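Local coordinates for natterin-like protein (Lethenteron camtschaticum, PDB 6IUL) that probably acts as a cytotoxic immune protein of the lamprey that recognises target cells through a lectin domain and forms pores in their membranes, at residues T29-S34 and E66-S71; S77-G82 and K112-I117; M168-E173 and T263-I268. All coordinates share one frame; numbering follows the deposited sequence.

Contact 1 (T29-S34 and E66-S71)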
loop_
_atom_site.group_PDB
_atom_site.type_symbol
_atom_site.label_atom_id
_atom_site.label_comp_id
_atom_site.label_asym_id
_atom_site.label_seq_id
_atom_site.Cartn_x
_atom_site.Cartn_y
_atom_site.Cartn_z
ATOM N N THR A 29 4.742 8.520 23.549
ATOM C CA THR A 29 5.171 9.858 23.320
ATOM C C THR A 29 4.136 10.893 23.766
ATOM O O THR A 29 3.016 10.594 24.102
ATOM C CB THR A 29 5.480 10.070 21.821
ATOM O OG1 THR A 29 4.336 9.792 21.026
ATOM C CG2 THR A 29 6.617 9.167 21.378
ATOM N N LEU A 30 4.548 12.141 23.775
ATOM C CA LEU A 30 3.717 13.231 24.234
ATOM C C LEU A 30 2.536 13.416 23.302
ATOM O O LEU A 30 2.736 13.627 22.124
ATOM C CB LEU A 30 4.541 14.523 24.295
ATOM C CG LEU A 30 3.764 15.782 24.680
ATOM C CD1 LEU A 30 3.260 15.680 26.123
ATOM C CD2 LEU A 30 4.623 17.036 24.479
ATOM N N GLN A 31 1.322 13.359 23.851
ATOM C CA GLN A 31 0.102 13.554 23.090
ATOM C C GLN A 31 -0.551 14.894 23.401
ATOM O O GLN A 31 -1.062 15.572 22.498
ATOM C CB GLN A 31 -0.912 12.431 23.347
ATOM C CG GLN A 31 -2.170 12.656 22.516
ATOM C CD GLN A 31 -3.083 11.471 22.338
ATOM O OE1 GLN A 31 -2.799 10.349 22.767
ATOM N NE2 GLN A 31 -4.251 11.755 21.760
ATOM N N LYS A 32 -0.533 15.271 24.674
ATOM C CA LYS A 32 -1.213 16.443 25.110
ATOM C C LYS A 32 -0.525 17.073 26.329
ATOM O O LYS A 32 -0.047 16.383 27.205
ATOM C CB LYS A 32 -2.650 16.068 25.459
ATOM C CG LYS A 32 -3.591 17.222 25.792
ATOM C CD LYS A 32 -4.993 16.649 26.116
ATOM C CE LYS A 32 -5.989 17.724 26.446
ATOM N NZ LYS A 32 -7.378 17.152 26.507
ATOM N N LEU A 33 -0.560 18.400 26.400
ATOM C CA LEU A 33 -0.005 19.150 27.506
ATOM C C LEU A 33 -0.976 20.235 27.932
ATOM O O LEU A 33 -1.621 20.878 27.101
ATOM C CB LEU A 33 1.249 19.833 27.032
ATOM C CG LEU A 33 1.950 20.786 27.950
ATOM C CD1 LEU A 33 2.432 20.008 29.145
ATOM C CD2 LEU A 33 3.142 21.517 27.304
ATOM N N SER A 34 -1.070 20.464 29.232
ATOM C CA SER A 34 -1.832 21.558 29.775
ATOM C C SER A 34 -1.017 22.271 30.865
ATOM O O SER A 34 -0.414 21.632 31.705
ATOM C CB SER A 34 -3.162 21.035 30.324
ATOM O OG SER A 34 -3.880 22.086 30.906
ATOM N N GLU A 66 -4.313 24.316 27.115
ATOM C CA GLU A 66 -3.843 23.038 26.661
ATOM C C GLU A 66 -3.529 23.026 25.172
ATOM O O GLU A 66 -3.956 23.906 24.450
ATOM C CB GLU A 66 -4.851 21.943 27.008
ATOM C CG GLU A 66 -6.243 22.139 26.502
ATOM C CD GLU A 66 -7.162 20.959 26.864
ATOM O OE1 GLU A 66 -7.185 20.568 28.051
ATOM O OE2 GLU A 66 -7.877 20.444 25.966
ATOM N N PHE A 67 -2.790 21.998 24.748
ATOM C CA PHE A 67 -2.421 21.774 23.388
ATOM C C PHE A 67 -2.390 20.274 23.155
ATOM O O PHE A 67 -1.718 19.530 23.908
ATOM C CB PHE A 67 -1.022 22.345 23.094
ATOM C CG PHE A 67 -0.626 22.242 21.630
ATOM C CD1 PHE A 67 -0.044 21.081 21.139
ATOM C CD2 PHE A 67 -0.902 23.286 20.740
ATOM C CE1 PHE A 67 0.313 20.965 19.796
ATOM C CE2 PHE A 67 -0.557 23.182 19.396
ATOM C CZ PHE A 67 0.062 22.028 18.921
ATOM N N GLU A 68 -3.085 19.827 22.123
ATOM C CA GLU A 68 -3.072 18.412 21.746
ATOM C C GLU A 68 -2.458 18.237 20.375
ATOM O O GLU A 68 -2.851 18.917 19.432
ATOM C CB GLU A 68 -4.483 17.839 21.743
ATOM C CG GLU A 68 -4.446 16.331 21.500
ATOM C CD GLU A 68 -5.735 15.609 21.876
ATOM O OE1 GLU A 68 -5.710 14.374 22.078
ATOM O OE2 GLU A 68 -6.767 16.275 21.931
ATOM N N PHE A 69 -1.491 17.332 20.285
ATOM C CA PHE A 69 -0.805 17.049 19.051
ATOM C C PHE A 69 -1.662 16.204 18.124
ATOM O O PHE A 69 -2.314 15.261 18.578
ATOM C CB PHE A 69 0.521 16.306 19.328
ATOM C CG PHE A 69 1.597 17.220 19.856
ATOM C CD1 PHE A 69 1.646 17.558 21.173
ATOM C CD2 PHE A 69 2.530 17.757 19.014
ATOM C CE1 PHE A 69 2.629 18.429 21.667
ATOM C CE2 PHE A 69 3.506 18.608 19.494
ATOM C CZ PHE A 69 3.548 18.949 20.834
ATOM N N GLU A 70 -1.624 16.538 16.841
ATOM C CA GLU A 70 -2.222 15.695 15.791
ATOM C C GLU A 70 -1.268 14.510 15.531
ATOM O O GLU A 70 -0.042 14.591 15.780
ATOM C CB GLU A 70 -2.393 16.517 14.489
ATOM C CG GLU A 70 -3.285 17.772 14.624
ATOM C CD GLU A 70 -3.192 18.753 13.441
ATOM O OE1 GLU A 70 -2.765 18.357 12.340
ATOM O OE2 GLU A 70 -3.536 19.954 13.579
ATOM N N SER A 71 -1.820 13.413 15.039
ATOM C CA SER A 71 -1.038 12.298 14.514
ATOM C C SER A 71 0.025 12.773 13.508
ATOM O O SER A 71 -0.265 13.514 12.544
ATOM C CB SER A 71 -1.959 11.276 13.839
ATOM O OG SER A 71 -2.744 10.652 14.849
#
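L30 opens the pairing with its methyl CD2, which rests 3.7 Å from CE1 of the F69 ring, meeting it at a slant. At Q31 backbone and side chain both engage: its O accepts F69 N at 2.9 Å and lies at the edge of the F69 ring, while its extended side chain runs alongside E68. There NE2 reaches OE1 of E68 at 3.0 Å, through the anti lone pair of the carboxylate and 28° out of the amide plane, a bent bond. Q31 and K32 together oppose the single W48 of strand 42-49, a classic beta bulge on this strand's other edge. K32 stretches fully, CG passing F67 O and NZ arriving at OE2 of E66 in a weak salt bridge of 3.4 Å; its cation also lies against W48. L33 forms the reciprocal pair with F67, N to O at 3.0 Å and O to N at 2.9 Å. S34 ends with CB 3.8 Å from CB of E66. With K32, S34, E66 and E68 on one face and L33 and F67 on the other, packed on F94 and F102, this is an antiparallel edge pair in a sheet of the jacalin-like beta-prism.

Contact 2 (S77-G82 and K112-I117)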
loop_
_atom_site.group_PDB
_atom_site.type_symbol
_atom_site.label_atom_id
_atom_site.label_comp_id
_atom_site.label_asym_id
_atom_site.label_seq_id
_atom_site.Cartn_x
_atom_site.Cartn_y
_atom_site.Cartn_z
ATOM N N SER A 77 10.577 23.531 17.273
ATOM C CA SER A 77 11.395 24.392 18.148
ATOM C C SER A 77 10.716 24.518 19.501
ATOM O O SER A 77 9.518 24.423 19.612
ATOM C CB SER A 77 11.604 25.777 17.520
ATOM O OG SER A 77 10.381 26.476 17.412
ATOM N N LEU A 78 11.517 24.716 20.520
ATOM C CA LEU A 78 11.066 24.888 21.879
ATOM C C LEU A 78 11.950 25.909 22.579
ATOM O O LEU A 78 13.152 25.859 22.451
ATOM C CB LEU A 78 11.179 23.565 22.612
ATOM C CG LEU A 78 10.957 23.629 24.149
ATOM C CD1 LEU A 78 9.490 23.696 24.440
ATOM C CD2 LEU A 78 11.533 22.410 24.838
ATOM N N SER A 79 11.346 26.805 23.331
ATOM C CA SER A 79 12.062 27.719 24.198
ATOM C C SER A 79 11.502 27.673 25.590
ATOM O O SER A 79 10.305 27.550 25.784
ATOM C CB SER A 79 11.919 29.142 23.677
ATOM O OG SER A 79 12.689 29.280 22.502
ATOM N N LEU A 80 12.385 27.760 26.560
ATOM C CA LEU A 80 12.019 27.880 27.931
ATOM C C LEU A 80 12.637 29.159 28.511
ATOM O O LEU A 80 13.720 29.597 28.084
ATOM C CB LEU A 80 12.514 26.675 28.697
ATOM C CG LEU A 80 11.975 25.321 28.217
ATOM C CD1 LEU A 80 12.682 24.209 28.964
ATOM C CD2 LEU A 80 10.480 25.215 28.428
ATOM N N TRP A 81 11.920 29.765 29.470
ATOM C CA TRP A 81 12.366 30.958 30.195
ATOM C C TRP A 81 12.264 30.720 31.690
ATOM O O TRP A 81 11.336 30.052 32.194
ATOM C CB TRP A 81 11.465 32.131 29.898
ATOM C CG TRP A 81 11.599 32.791 28.599
ATOM C CD1 TRP A 81 12.220 33.953 28.344
ATOM C CD2 TRP A 81 10.988 32.376 27.365
ATOM N NE1 TRP A 81 12.076 34.283 26.994
ATOM C CE2 TRP A 81 11.312 33.338 26.389
ATOM C CE3 TRP A 81 10.227 31.269 26.994
ATOM C CZ2 TRP A 81 10.921 33.233 25.081
ATOM C CZ3 TRP A 81 9.820 31.163 25.712
ATOM C CH2 TRP A 81 10.166 32.163 24.746
ATOM N N GLY A 82 13.236 31.292 32.403
ATOM C CA GLY A 82 13.174 31.458 33.846
ATOM C C GLY A 82 12.198 32.567 34.231
ATOM O O GLY A 82 11.747 33.338 33.372
ATOM N N LYS A 112 12.810 37.615 30.202
ATOM C CA LYS A 112 14.152 38.088 29.866
ATOM C C LYS A 112 15.052 37.312 28.930
ATOM O O LYS A 112 15.143 37.610 27.754
ATOM C CB LYS A 112 14.942 38.367 31.149
ATOM C CG LYS A 112 14.509 39.692 31.785
ATOM C CD LYS A 112 15.523 40.291 32.758
ATOM C CE LYS A 112 15.226 41.774 32.947
ATOM N NZ LYS A 112 16.278 42.478 33.723
ATOM N N THR A 113 15.741 36.307 29.410
ATOM C CA THR A 113 16.563 35.496 28.510
ATOM C C THR A 113 15.814 34.212 28.056
ATOM O O THR A 113 15.361 33.424 28.860
ATOM C CB THR A 113 17.877 35.097 29.180
ATOM O OG1 THR A 113 18.468 36.259 29.785
ATOM C CG2 THR A 113 18.872 34.542 28.137
ATOM N N GLU A 114 15.739 34.051 26.745
ATOM C CA GLU A 114 15.156 32.899 26.107
ATOM C C GLU A 114 16.211 31.794 25.893
ATOM O O GLU A 114 17.283 32.026 25.328
ATOM C CB GLU A 114 14.576 33.338 24.766
ATOM C CG GLU A 114 14.010 32.196 23.929
ATOM C CD GLU A 114 13.399 32.664 22.635
ATOM O OE1 GLU A 114 13.437 33.875 22.341
ATOM O OE2 GLU A 114 12.910 31.826 21.849
ATOM N N TYR A 115 15.898 30.601 26.367
ATOM C CA TYR A 115 16.752 29.434 26.172
ATOM C C TYR A 115 16.113 28.569 25.099
ATOM O O TYR A 115 15.066 27.932 25.304
ATOM C CB TYR A 115 16.925 28.679 27.471
ATOM C CG TYR A 115 17.620 29.544 28.490
ATOM C CD1 TYR A 115 19.019 29.651 28.516
ATOM C CD2 TYR A 115 16.887 30.280 29.396
ATOM C CE1 TYR A 115 19.652 30.473 29.442
ATOM C CE2 TYR A 115 17.511 31.107 30.331
ATOM C CZ TYR A 115 18.881 31.209 30.349
ATOM O OH TYR A 115 19.485 32.012 31.274
ATOM N N LYS A 116 16.738 28.605 23.930
ATOM C CA LYS A 116 16.288 27.851 22.794
ATOM C C LYS A 116 16.845 26.455 22.928
ATOM O O LYS A 116 18.028 26.290 23.038
ATOM C CB LYS A 116 16.712 28.526 21.502
ATOM C CG LYS A 116 16.051 29.878 21.262
ATOM C CD LYS A 116 16.444 30.400 19.882
ATOM C CE LYS A 116 15.477 31.379 19.242
ATOM N NZ LYS A 116 15.434 32.716 19.884
ATOM N N ILE A 117 15.954 25.472 22.948
ATOM C CA ILE A 117 16.295 24.130 23.309
ATOM C C ILE A 117 16.540 23.263 22.038
ATOM O O ILE A 117 15.844 23.405 21.007
ATOM C CB ILE A 117 15.116 23.515 24.098
ATOM C CG1 ILE A 117 14.763 24.400 25.299
ATOM C CG2 ILE A 117 15.415 22.085 24.535
ATOM C CD1 ILE A 117 15.863 24.590 26.347
HETATM O O HOH W 1 14.578 25.358 19.781
HETATM O O HOH W 2 14.843 33.194 31.271
HETATM O O HOH W 3 12.747 35.387 31.963
#
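W81 and E114 meet on the face they share with S79 and K116, and the glutamate can be followed outward along its length. Its CB sits 3.5 Å from NE1 of W81, just beyond the CA that makes a CH-pi contact 3.8 Å from the centroid of the five-membered ring. CG then lies over the rim of the same indole face, 3.5 Å from CZ2, and CD keeps company with CZ2 as well, the carboxylate turned only 26° from the ring plane. At the tip, OE1 stays near CZ2, while OE2 accepts the hydroxyl of S79, OG to OE2 being 2.6 Å, through the lone pair facing away from OE1. This reach depends on the chain being extended, with CG placed opposite the backbone N (chi1 176°). OE2 also meets NZ of K116 in a salt bridge within segment 112-117, so two donors share one oxygen, which would probably stabilise its negative charge.

The other face, with L78, L80, I117 and Y115, is largely apolar: L78 CD2 runs beside CG1 of I117 at 3.8 Å, and L80 meets the end of I117 at a slant. Between the faces, L80 and Y115 exchange backbone bonds, Y115 N to L80 O at 2.9 Å and L80 N to Y115 O at 3.0 Å. Beyond W81, two waters link G82 N to T113 O and G82 O to K112 N. L78 and L80 continue inward onto F140, and strand 75-82 pairs on its far side with strand 89-96, making this an edge pair of a second four-stranded sheet in the jacalin-like beta-prism.

Contact 3 (M168-E173 and T263-I268)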
loop_
_atom_site.group_PDB
_atom_site.type_symbol
_atom_site.label_atom_id
_atom_site.label_comp_id
_atom_site.label_asym_id
_atom_site.label_seq_id
_atom_site.Cartn_x
_atom_site.Cartn_y
_atom_site.Cartn_z
ATOM N N MET A 168 -10.488 -24.280 -0.100
ATOM C CA MET A 168 -10.252 -24.551 -1.510
ATOM C C MET A 168 -11.292 -23.851 -2.362
ATOM O O MET A 168 -12.475 -23.808 -2.015
ATOM C CB MET A 168 -10.288 -26.069 -1.763
ATOM C CG MET A 168 -9.227 -26.855 -1.002
ATOM S SD MET A 168 -7.511 -26.299 -1.271
ATOM C CE MET A 168 -6.631 -27.721 -0.579
ATOM N N GLU A 169 -10.829 -23.261 -3.461
ATOM C CA GLU A 169 -11.672 -22.598 -4.413
ATOM C C GLU A 169 -11.321 -23.197 -5.784
ATOM O O GLU A 169 -10.137 -23.376 -6.108
ATOM C CB GLU A 169 -11.366 -21.091 -4.536
ATOM C CG GLU A 169 -10.892 -20.348 -3.328
ATOM C CD GLU A 169 -10.524 -18.900 -3.659
ATOM O OE1 GLU A 169 -10.529 -18.513 -4.840
ATOM O OE2 GLU A 169 -10.266 -18.146 -2.709
ATOM N N GLU A 170 -12.332 -23.412 -6.597
ATOM C CA GLU A 170 -12.143 -23.884 -7.947
ATOM C C GLU A 170 -11.792 -22.688 -8.841
ATOM O O GLU A 170 -12.291 -21.594 -8.702
ATOM C CB GLU A 170 -13.394 -24.555 -8.454
ATOM C CG GLU A 170 -13.723 -25.910 -7.842
ATOM C CD GLU A 170 -14.926 -26.588 -8.568
ATOM O OE1 GLU A 170 -15.164 -27.792 -8.296
ATOM O OE2 GLU A 170 -15.641 -25.932 -9.412
ATOM N N ILE A 171 -10.883 -22.898 -9.755
ATOM C CA ILE A 171 -10.473 -21.836 -10.636
ATOM C C ILE A 171 -10.924 -22.137 -12.067
ATOM O O ILE A 171 -11.351 -21.236 -12.815
ATOM C CB ILE A 171 -8.945 -21.707 -10.621
ATOM C CG1 ILE A 171 -8.488 -21.288 -9.237
ATOM C CG2 ILE A 171 -8.464 -20.698 -11.697
ATOM C CD1 ILE A 171 -7.007 -21.468 -9.026
ATOM N N LYS A 172 -10.792 -23.381 -12.494
ATOM C CA LYS A 172 -11.066 -23.676 -13.918
ATOM C C LYS A 172 -11.441 -25.122 -14.112
ATOM O O LYS A 172 -10.879 -26.031 -13.430
ATOM C CB LYS A 172 -9.838 -23.343 -14.770
ATOM C CG LYS A 172 -9.992 -23.688 -16.263
ATOM C CD LYS A 172 -8.798 -23.231 -17.093
ATOM C CE LYS A 172 -8.993 -23.567 -18.578
ATOM N NZ LYS A 172 -7.869 -23.114 -19.419
ATOM N N GLU A 173 -12.335 -25.358 -15.059
ATOM C CA GLU A 173 -12.694 -26.752 -15.395
ATOM C C GLU A 173 -12.690 -26.937 -16.879
ATOM O O GLU A 173 -13.308 -26.144 -17.635
ATOM C CB GLU A 173 -14.078 -27.139 -14.845
ATOM C CG GLU A 173 -14.503 -28.568 -15.172
ATOM C CD GLU A 173 -15.767 -29.020 -14.393
ATOM O OE1 GLU A 173 -16.105 -28.418 -13.351
ATOM O OE2 GLU A 173 -16.432 -30.002 -14.785
ATOM N N THR A 263 -11.617 -35.186 -16.979
ATOM C CA THR A 263 -12.128 -33.874 -16.599
ATOM C C THR A 263 -11.100 -33.320 -15.621
ATOM O O THR A 263 -10.691 -33.980 -14.656
ATOM C CB THR A 263 -13.544 -33.959 -15.952
ATOM O OG1 THR A 263 -14.477 -34.628 -16.838
ATOM C CG2 THR A 263 -14.102 -32.593 -15.730
ATOM N N VAL A 264 -10.640 -32.114 -15.889
ATOM C CA VAL A 264 -9.574 -31.493 -15.070
ATOM C C VAL A 264 -10.117 -30.267 -14.385
ATOM O O VAL A 264 -10.710 -29.367 -15.021
ATOM C CB VAL A 264 -8.400 -31.075 -15.935
ATOM C CG1 VAL A 264 -7.325 -30.406 -15.108
ATOM C CG2 VAL A 264 -7.857 -32.276 -16.683
ATOM N N VAL A 265 -9.942 -30.242 -13.078
ATOM C CA VAL A 265 -10.349 -29.065 -12.278
ATOM C C VAL A 265 -9.129 -28.495 -11.586
ATOM O O VAL A 265 -8.418 -29.202 -10.882
ATOM C CB VAL A 265 -11.389 -29.428 -11.233
ATOM C CG1 VAL A 265 -11.768 -28.204 -10.433
ATOM C CG2 VAL A 265 -12.628 -30.030 -11.901
ATOM N N ALA A 266 -8.885 -27.210 -11.827
ATOM C CA ALA A 266 -7.837 -26.480 -11.136
ATOM C C ALA A 266 -8.379 -25.743 -9.914
ATOM O O ALA A 266 -9.405 -25.046 -9.997
ATOM C CB ALA A 266 -7.137 -25.492 -12.081
ATOM N N ASN A 267 -7.624 -25.887 -8.830
ATOM C CA ASN A 267 -7.962 -25.353 -7.498
ATOM C C ASN A 267 -6.788 -24.560 -6.872
ATOM O O ASN A 267 -5.625 -24.676 -7.287
ATOM C CB ASN A 267 -8.324 -26.473 -6.525
ATOM C CG ASN A 267 -9.493 -27.293 -6.995
ATOM O OD1 ASN A 267 -10.616 -26.777 -7.142
ATOM N ND2 ASN A 267 -9.241 -28.594 -7.266
ATOM N N ILE A 268 -7.127 -23.763 -5.860
ATOM C CA ILE A 268 -6.133 -23.096 -5.015
ATOM C C ILE A 268 -6.645 -22.981 -3.610
ATOM O O ILE A 268 -7.851 -22.889 -3.371
ATOM C CB ILE A 268 -5.734 -21.726 -5.564
ATOM C CG1 ILE A 268 -4.382 -21.317 -4.997
ATOM C CG2 ILE A 268 -6.842 -20.750 -5.284
ATOM C CD1 ILE A 268 -3.817 -20.015 -5.532
#
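I171 and A266 mark the tight centre of this pairing, where one carbonyl serves two amides. A266 O accepts I171 N at 2.6 Å and, more weakly, K172 N at 3.3 Å; two residues, I171 and K172, are set against the single A266, a classic beta bulge that shifts the register by one. The return bond, A266 N to K172 O, measures 2.8 Å. On the N-terminal side of the bulge E169 and I268 exchange a regular pair of backbone bonds. I171 sends its CD1 across to CB of I268 at 3.7 Å, the closest apolar meeting of the two segments. CD1 gets there because CG1 stands opposite the carbonyl carbon (chi1 -64°) and the chain then runs on extended. K172, buried on the same face as A266, extends away from strand 263-268 to a salt bridge with D118 of the second subunit and a bond to E189 O, its cation also lying against F188.

The side carrying E170, E173, V265 and N267 is looser and more polar. E170, which is exposed, lies beside N267 with their flat groups 40° apart, and it is the methylene CG of the glutamate, not its carboxylate, that approaches OD1 of N267, at 3.3 Å. Its charged end turns instead to K76 of the second subunit. E173 slants across V265, CG to CG2 at 4.0 Å, while its backbone bonds to the second subunit.

Strand 260-285 lies between strand 166-178 and strand 290-313, to which T263, V265 and N267 bond through the backbones of T312, V310 and T308, while strand 184-200 lies against I171 and K172 in the elongated aerolysin-like module.

How the contacts relate
The three contacts illustrate how one antiparallel pairing scheme serves two different modules. Contacts 1 and 2 each join an outermost strand to its inner neighbour, in separate sheets of the lectin domain; their centres are 20 Å apart and their nearest atoms about 7 Å, and strands 65-68 and 75-82 follow one another in the chain. Contact 3 belongs to the toxin-like module across the centre of the chain, with its centre 55 Å from that of contact 1 and 71 Å from that of contact 2. Between subunits, however, the two regions meet: K116 in contact 2 packs on E173 of the second subunit, a residue of contact 3, so lectin and toxin-like parts of different subunits touch.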